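Local coordinates for protein latency-associated nuclear antigen (Murid herpesvirus 4, PDB 4BLG) that probably binds viral DNA through this C-terminal domain, which pairs with a second copy of itself, as part of a nuclear antigen of viral latency, at residues A[87-92]-A[123-128]; A[51-56]-A[109-114]. One frame throughout, in Å; residues are numbered along the deposited sequence.

Contact 1 (A[87-92]-A[123-128])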
loop_
_atom_site.group_PDB
_atom_site.type_symbol
_atom_site.label_atom_id
_atom_site.label_comp_id
_atom_site.label_asym_id
_atom_site.label_seq_id
_atom_site.Cartn_x
_atom_site.Cartn_y
_atom_site.Cartn_z
ATOM N N LEU A 87 -3.962 2.773 2.900
ATOM C CA LEU A 87 -3.181 3.783 2.216
ATOM C C LEU A 87 -4.076 4.956 1.885
ATOM O O LEU A 87 -5.193 4.769 1.415
ATOM C CB LEU A 87 -2.609 3.213 0.917
ATOM C CG LEU A 87 -1.495 2.183 1.069
ATOM C CD1 LEU A 87 -1.132 1.615 -0.293
ATOM C CD2 LEU A 87 -0.289 2.820 1.726
ATOM N N SER A 88 -3.577 6.160 2.128
ATOM C CA SER A 88 -4.309 7.373 1.804
ATOM C C SER A 88 -3.460 8.108 0.809
ATOM O O SER A 88 -2.398 8.615 1.159
ATOM C CB SER A 88 -4.532 8.244 3.047
ATOM O OG SER A 88 -5.210 7.536 4.067
ATOM N N PHE A 89 -3.921 8.153 -0.436
ATOM C CA PHE A 89 -3.143 8.738 -1.519
ATOM C C PHE A 89 -3.356 10.244 -1.613
ATOM O O PHE A 89 -4.477 10.728 -1.455
ATOM C CB PHE A 89 -3.516 8.076 -2.844
ATOM C CG PHE A 89 -3.288 6.595 -2.859
ATOM C CD1 PHE A 89 -2.034 6.078 -3.143
ATOM C CD2 PHE A 89 -4.323 5.719 -2.587
ATOM C CE1 PHE A 89 -1.816 4.706 -3.147
ATOM C CE2 PHE A 89 -4.112 4.351 -2.589
ATOM C CZ PHE A 89 -2.857 3.843 -2.876
ATOM N N VAL A 90 -2.267 10.964 -1.882
ATOM C CA VAL A 90 -2.282 12.415 -2.033
ATOM C C VAL A 90 -1.331 12.823 -3.146
ATOM O O VAL A 90 -0.520 12.014 -3.630
ATOM C CB VAL A 90 -1.821 13.134 -0.753
ATOM C CG1 VAL A 90 -2.804 12.913 0.379
ATOM C CG2 VAL A 90 -0.426 12.671 -0.360
ATOM N N GLU A 91 -1.422 14.088 -3.539
ATOM C CA GLU A 91 -0.660 14.587 -4.679
ATOM C C GLU A 91 0.856 14.355 -4.541
ATOM O O GLU A 91 1.508 13.896 -5.491
ATOM C CB GLU A 91 -0.921 16.080 -4.907
ATOM C CG GLU A 91 -0.685 16.514 -6.349
ATOM C CD GLU A 91 -1.024 17.979 -6.615
ATOM O OE1 GLU A 91 -1.427 18.699 -5.672
ATOM O OE2 GLU A 91 -0.881 18.399 -7.788
ATOM N N ASP A 92 1.419 14.676 -3.377
ATOM C CA ASP A 92 2.875 14.760 -3.238
ATOM C C ASP A 92 3.363 14.741 -1.796
ATOM O O ASP A 92 2.576 14.539 -0.864
ATOM C CB ASP A 92 3.383 16.027 -3.938
ATOM C CG ASP A 92 2.802 17.308 -3.341
ATOM O OD1 ASP A 92 2.465 17.331 -2.132
ATOM O OD2 ASP A 92 2.684 18.303 -4.087
ATOM N N PRO A 123 6.756 6.580 -10.918
ATOM C CA PRO A 123 6.633 8.043 -10.929
ATOM C C PRO A 123 5.456 8.556 -10.101
ATOM O O PRO A 123 5.472 9.706 -9.673
ATOM C CB PRO A 123 6.381 8.347 -12.408
ATOM C CG PRO A 123 5.634 7.167 -12.894
ATOM C CD PRO A 123 6.243 5.994 -12.176
ATOM N N TYR A 124 4.443 7.714 -9.921
ATOM C CA TYR A 124 3.280 8.013 -9.091
ATOM C C TYR A 124 2.500 6.724 -8.955
ATOM O O TYR A 124 2.805 5.743 -9.616
ATOM C CB TYR A 124 2.385 9.101 -9.694
ATOM C CG TYR A 124 2.252 9.045 -11.199
ATOM C CD1 TYR A 124 1.519 8.042 -11.820
ATOM C CD2 TYR A 124 2.858 10.006 -11.999
ATOM C CE1 TYR A 124 1.405 7.995 -13.203
ATOM C CE2 TYR A 124 2.744 9.965 -13.375
ATOM C CZ TYR A 124 2.019 8.960 -13.971
ATOM O OH TYR A 124 1.911 8.931 -15.344
ATOM N N PHE A 125 1.497 6.715 -8.091
ATOM C CA PHE A 125 0.724 5.503 -7.881
ATOM C C PHE A 125 -0.185 5.247 -9.073
ATOM O O PHE A 125 -0.598 6.185 -9.753
ATOM C CB PHE A 125 -0.068 5.593 -6.587
ATOM C CG PHE A 125 0.775 5.425 -5.358
ATOM C CD1 PHE A 125 1.151 4.164 -4.934
ATOM C CD2 PHE A 125 1.193 6.518 -4.630
ATOM C CE1 PHE A 125 1.922 3.997 -3.809
ATOM C CE2 PHE A 125 1.969 6.355 -3.498
ATOM C CZ PHE A 125 2.336 5.094 -3.093
ATOM N N PRO A 126 -0.484 3.965 -9.341
ATOM C CA PRO A 126 -1.214 3.559 -10.544
ATOM C C PRO A 126 -2.718 3.817 -10.447
ATOM O O PRO A 126 -3.512 2.901 -10.624
ATOM C CB PRO A 126 -0.928 2.061 -10.620
ATOM C CG PRO A 126 -0.796 1.653 -9.187
ATOM C CD PRO A 126 -0.160 2.813 -8.481
ATOM N N LEU A 127 -3.095 5.058 -10.163
ATOM C CA LEU A 127 -4.489 5.471 -10.254
ATOM C C LEU A 127 -4.697 6.218 -11.572
ATOM O O LEU A 127 -3.805 6.924 -12.042
ATOM C CB LEU A 127 -4.856 6.369 -9.076
ATOM C CG LEU A 127 -4.571 5.758 -7.703
ATOM C CD1 LEU A 127 -4.137 6.832 -6.727
ATOM C CD2 LEU A 127 -5.791 5.023 -7.188
ATOM N N PRO A 128 -5.878 6.058 -12.179
ATOM C CA PRO A 128 -6.196 6.681 -13.470
ATOM C C PRO A 128 -6.066 8.200 -13.486
ATOM O O PRO A 128 -5.911 8.847 -12.446
ATOM C CB PRO A 128 -7.659 6.286 -13.700
ATOM C CG PRO A 128 -8.147 5.809 -12.386
ATOM C CD PRO A 128 -6.980 5.213 -11.701
#

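Contact 2 (A[51-56]-A[109-114]). With PO4 (phosphate ion), chain C; PO4 (phosphate ion), chain E.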
loop_
_atom_site.group_PDB
_atom_site.type_symbol
_atom_site.label_atom_id
_atom_site.label_comp_id
_atom_site.label_asym_id
_atom_site.label_seq_id
_atom_site.Cartn_x
_atom_site.Cartn_y
_atom_site.Cartn_z
ATOM N N LEU A 51 -9.107 1.377 12.104
ATOM C CA LEU A 51 -8.766 1.647 10.714
ATOM C C LEU A 51 -10.017 1.709 9.819
ATOM O O LEU A 51 -10.035 2.450 8.852
ATOM C CB LEU A 51 -7.726 0.653 10.180
ATOM C CG LEU A 51 -6.330 0.740 10.817
ATOM C CD1 LEU A 51 -5.351 -0.196 10.106
ATOM C CD2 LEU A 51 -5.777 2.155 10.812
ATOM N N ASN A 52 -11.071 0.969 10.141
ATOM C CA ASN A 52 -12.324 1.151 9.408
ATOM C C ASN A 52 -12.817 2.587 9.589
ATOM O O ASN A 52 -13.276 3.227 8.639
ATOM C CB ASN A 52 -13.411 0.169 9.862
ATOM C CG ASN A 52 -13.166 -1.250 9.373
ATOM O OD1 ASN A 52 -13.166 -2.192 10.164
ATOM N ND2 ASN A 52 -12.967 -1.411 8.066
ATOM N N LYS A 53 -12.722 3.100 10.812
ATOM C CA LYS A 53 -13.060 4.509 11.033
ATOM C C LYS A 53 -12.260 5.413 10.099
ATOM O O LYS A 53 -12.838 6.243 9.390
ATOM C CB LYS A 53 -12.815 4.928 12.482
ATOM C CG LYS A 53 -13.273 6.356 12.814
ATOM C CD LYS A 53 -13.024 6.678 14.291
ATOM C CE LYS A 53 -13.215 8.158 14.619
ATOM N NZ LYS A 53 -13.450 8.404 16.086
ATOM N N LEU A 54 -10.932 5.253 10.098
ATOM C CA LEU A 54 -10.065 6.127 9.306
ATOM C C LEU A 54 -10.400 5.998 7.832
ATOM O O LEU A 54 -10.292 6.948 7.068
ATOM C CB LEU A 54 -8.585 5.800 9.532
ATOM C CG LEU A 54 -7.848 6.612 10.596
ATOM C CD1 LEU A 54 -8.637 6.672 11.875
ATOM C CD2 LEU A 54 -6.464 6.031 10.850
ATOM N N HIS A 55 -10.817 4.808 7.439
ATOM C CA HIS A 55 -11.134 4.547 6.049
ATOM C C HIS A 55 -12.334 5.373 5.610
ATOM O O HIS A 55 -12.314 5.967 4.531
ATOM C CB HIS A 55 -11.424 3.072 5.824
ATOM C CG HIS A 55 -12.157 2.803 4.552
ATOM N ND1 HIS A 55 -11.558 2.893 3.315
ATOM C CD2 HIS A 55 -13.449 2.474 4.324
ATOM C CE1 HIS A 55 -12.449 2.618 2.378
ATOM N NE2 HIS A 55 -13.603 2.356 2.965
ATOM N N LYS A 56 -13.392 5.399 6.416
ATOM C CA LYS A 56 -14.559 6.205 6.042
ATOM C C LYS A 56 -14.221 7.709 6.161
ATOM O O LYS A 56 -14.758 8.526 5.427
ATOM C CB LYS A 56 -15.830 5.828 6.853
ATOM C CG LYS A 56 -16.389 4.367 6.682
ATOM C CD LYS A 56 -17.290 4.095 5.439
ATOM C CE LYS A 56 -17.721 2.610 5.412
ATOM N NZ LYS A 56 -17.662 1.910 4.095
ATOM N N LYS A 109 -4.501 11.514 20.673
ATOM C CA LYS A 109 -5.391 11.648 21.826
ATOM C C LYS A 109 -6.433 10.540 21.851
ATOM O O LYS A 109 -6.741 9.997 22.908
ATOM C CB LYS A 109 -6.128 12.987 21.800
ATOM C CG LYS A 109 -5.225 14.187 21.904
ATOM C CD LYS A 109 -4.762 14.394 23.345
ATOM C CE LYS A 109 -3.710 15.482 23.445
ATOM N NZ LYS A 109 -2.663 15.122 24.433
ATOM N N TYR A 110 -6.990 10.230 20.683
ATOM C CA TYR A 110 -8.153 9.342 20.610
ATOM C C TYR A 110 -7.912 7.952 20.020
ATOM O O TYR A 110 -8.791 7.087 20.096
ATOM C CB TYR A 110 -9.269 10.065 19.860
ATOM C CG TYR A 110 -9.541 11.389 20.506
ATOM C CD1 TYR A 110 -9.989 11.447 21.814
ATOM C CD2 TYR A 110 -9.296 12.582 19.843
ATOM C CE1 TYR A 110 -10.214 12.644 22.435
ATOM C CE2 TYR A 110 -9.520 13.789 20.460
ATOM C CZ TYR A 110 -9.973 13.811 21.760
ATOM O OH TYR A 110 -10.211 15.004 22.396
ATOM N N HIS A 111 -6.733 7.724 19.450
ATOM C CA HIS A 111 -6.419 6.421 18.849
ATOM C C HIS A 111 -4.929 6.159 18.879
ATOM O O HIS A 111 -4.275 6.151 17.835
ATOM C CB HIS A 111 -6.881 6.371 17.395
ATOM C CG HIS A 111 -8.354 6.548 17.223
ATOM N ND1 HIS A 111 -9.277 5.613 17.641
ATOM C CD2 HIS A 111 -9.064 7.548 16.653
ATOM C CE1 HIS A 111 -10.492 6.037 17.352
ATOM N NE2 HIS A 111 -10.390 7.209 16.749
ATOM N N SER A 112 -4.403 5.937 20.075
ATOM C CA SER A 112 -2.968 5.789 20.277
ATOM C C SER A 112 -2.377 4.564 19.571
ATOM O O SER A 112 -1.159 4.451 19.438
ATOM C CB SER A 112 -2.677 5.706 21.770
ATOM O OG SER A 112 -3.464 4.689 22.363
ATOM N N SER A 113 -3.230 3.644 19.130
ATOM C CA SER A 113 -2.752 2.457 18.409
ATOM C C SER A 113 -2.310 2.764 16.976
ATOM O O SER A 113 -1.680 1.931 16.323
ATOM C CB SER A 113 -3.852 1.399 18.338
ATOM O OG SER A 113 -4.662 1.600 17.187
ATOM N N VAL A 114 -2.659 3.941 16.472
ATOM C CA VAL A 114 -2.471 4.223 15.052
ATOM C C VAL A 114 -1.093 4.813 14.759
ATOM O O VAL A 114 -0.636 5.717 15.452
ATOM C CB VAL A 114 -3.564 5.175 14.524
ATOM C CG1 VAL A 114 -3.255 5.622 13.109
ATOM C CG2 VAL A 114 -4.921 4.496 14.568
HETATM P P PO4 C . -7.175 2.744 19.332
HETATM O O1 PO4 C . -6.935 2.000 20.615
HETATM O O2 PO4 C . -7.537 1.742 18.271
HETATM O O3 PO4 C . -8.315 3.707 19.519
HETATM O O4 PO4 C . -5.920 3.464 18.892
HETATM P P PO4 E . -15.926 10.579 16.061
HETATM O O1 PO4 E . -14.495 10.491 16.534
HETATM O O2 PO4 E . -15.950 10.791 14.566
HETATM O O3 PO4 E . -16.647 9.296 16.399
HETATM O O4 PO4 E . -16.611 11.738 16.744
#

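Contact 1 (A[87-92]-A[123-128])
Phe89 drives the edge of its ring into the face of Phe125, a T-shaped stack with ring centroids 4.8 Å apart and planes at 69°. The touching edge is the CD1-CE1 side: CE1 of Phe89 stands 3.5 Å from CG of Phe125, and CD1 of Phe89 is 3.6 Å from CD2 of Phe125. The approach is displaced from the middle of the Phe125 face toward its rim. Leu127 comes from another direction, laying its CD1 methyl over one face of the Phe89 ring, 4.0 Å from Phe89 CG. Both rings are set beside their own backbone nitrogens (chi1 -59° for Phe89, -75° for Phe125), which turns them into the space between the two segments. Between Phe125 and Leu127 the chain bends in an inverse gamma turn centred on Pro126, closed by a weak bond from Leu127 N to Phe125 O at 2.8 Å; the two residues flank the turn, and both reach Phe89. Further out, Phe89 is held in the sheet by backbone bonding to Leu64, while Phe37 touches both Phe89 and Leu127 and Ala40 touches both rings. The second subunit closes in, with its Pro72 on Phe89 and its Met42 on Phe125. No hydrogen bond crosses between the segments, so apolar packing, of the aromatic pair and the leucine methyl, holds the tail of this domain to the strand in a buried cluster beside the dimer partner.

Contact 2 (A[51-56]-A[109-114])
Lys53 and His111 make the polar part of this contact. The lysine chain runs out extended from the helix, with CG anti to the backbone N (chi1 -175°), and crosses the imidazole at about a right angle. Its NZ meets the ring at the edge, near its plane, in a weak hydrogen bond to His111 NE2 at 3.4 Å; CD of Lys53 lies 3.6 Å from the same nitrogen. The other ring nitrogen serves an anion: ND1 of His111 donates to O3 of one phosphate at 2.8 Å, with an N-H...O angle of 153°. The firm bond at ND1 does most to set how the ring is turned, the weak one at NE2 adding to it. Ser113 also lines this phosphate, and Thr50 and His47 complete the site. Lys53 NZ is modelled very close to a second phosphate, so that bond is doubtful in detail; Met15 N and Tyr106 OH also bind this ion. Both ions probably come from the crystallisation liquor, yet their pockets suit anions, consistent with a DNA-binding domain. The apolar part is a meeting of Leu54 and Val114, tip to tip, CD2 of Leu54 standing 3.9 Å from CG1 of Val114. The type I turn from His111 to Val114 leads from helix 93-110 into strand 115-122, and the contact sets this connection against helix 48-57, whose Leu51 packs on Tyr84 and Val68 of neighbouring strands.

How the contacts relate
After the two N-terminal helices and strand 39-45 the chain enters helix 48-57, the early side of contact 2, then strand 64-70, and reaches the end of strand 84-90, the early side of contact 1. Helix 93-110 comes next, and the turn behind it returns to helix 48-57, closing contact 2 across 52 intervening residues. Strand 115-122 then leads to the tail of this domain, which closes contact 1 across 30. The segments alternate, so the two loops cross. Their centres lie 21 Å apart on opposite sides of the chain's centre, and they do not touch: contact 2 joins helix 48-57 to the helix-strand connection, contact 1 the sheet to the segment after the last strand, near the other subunit.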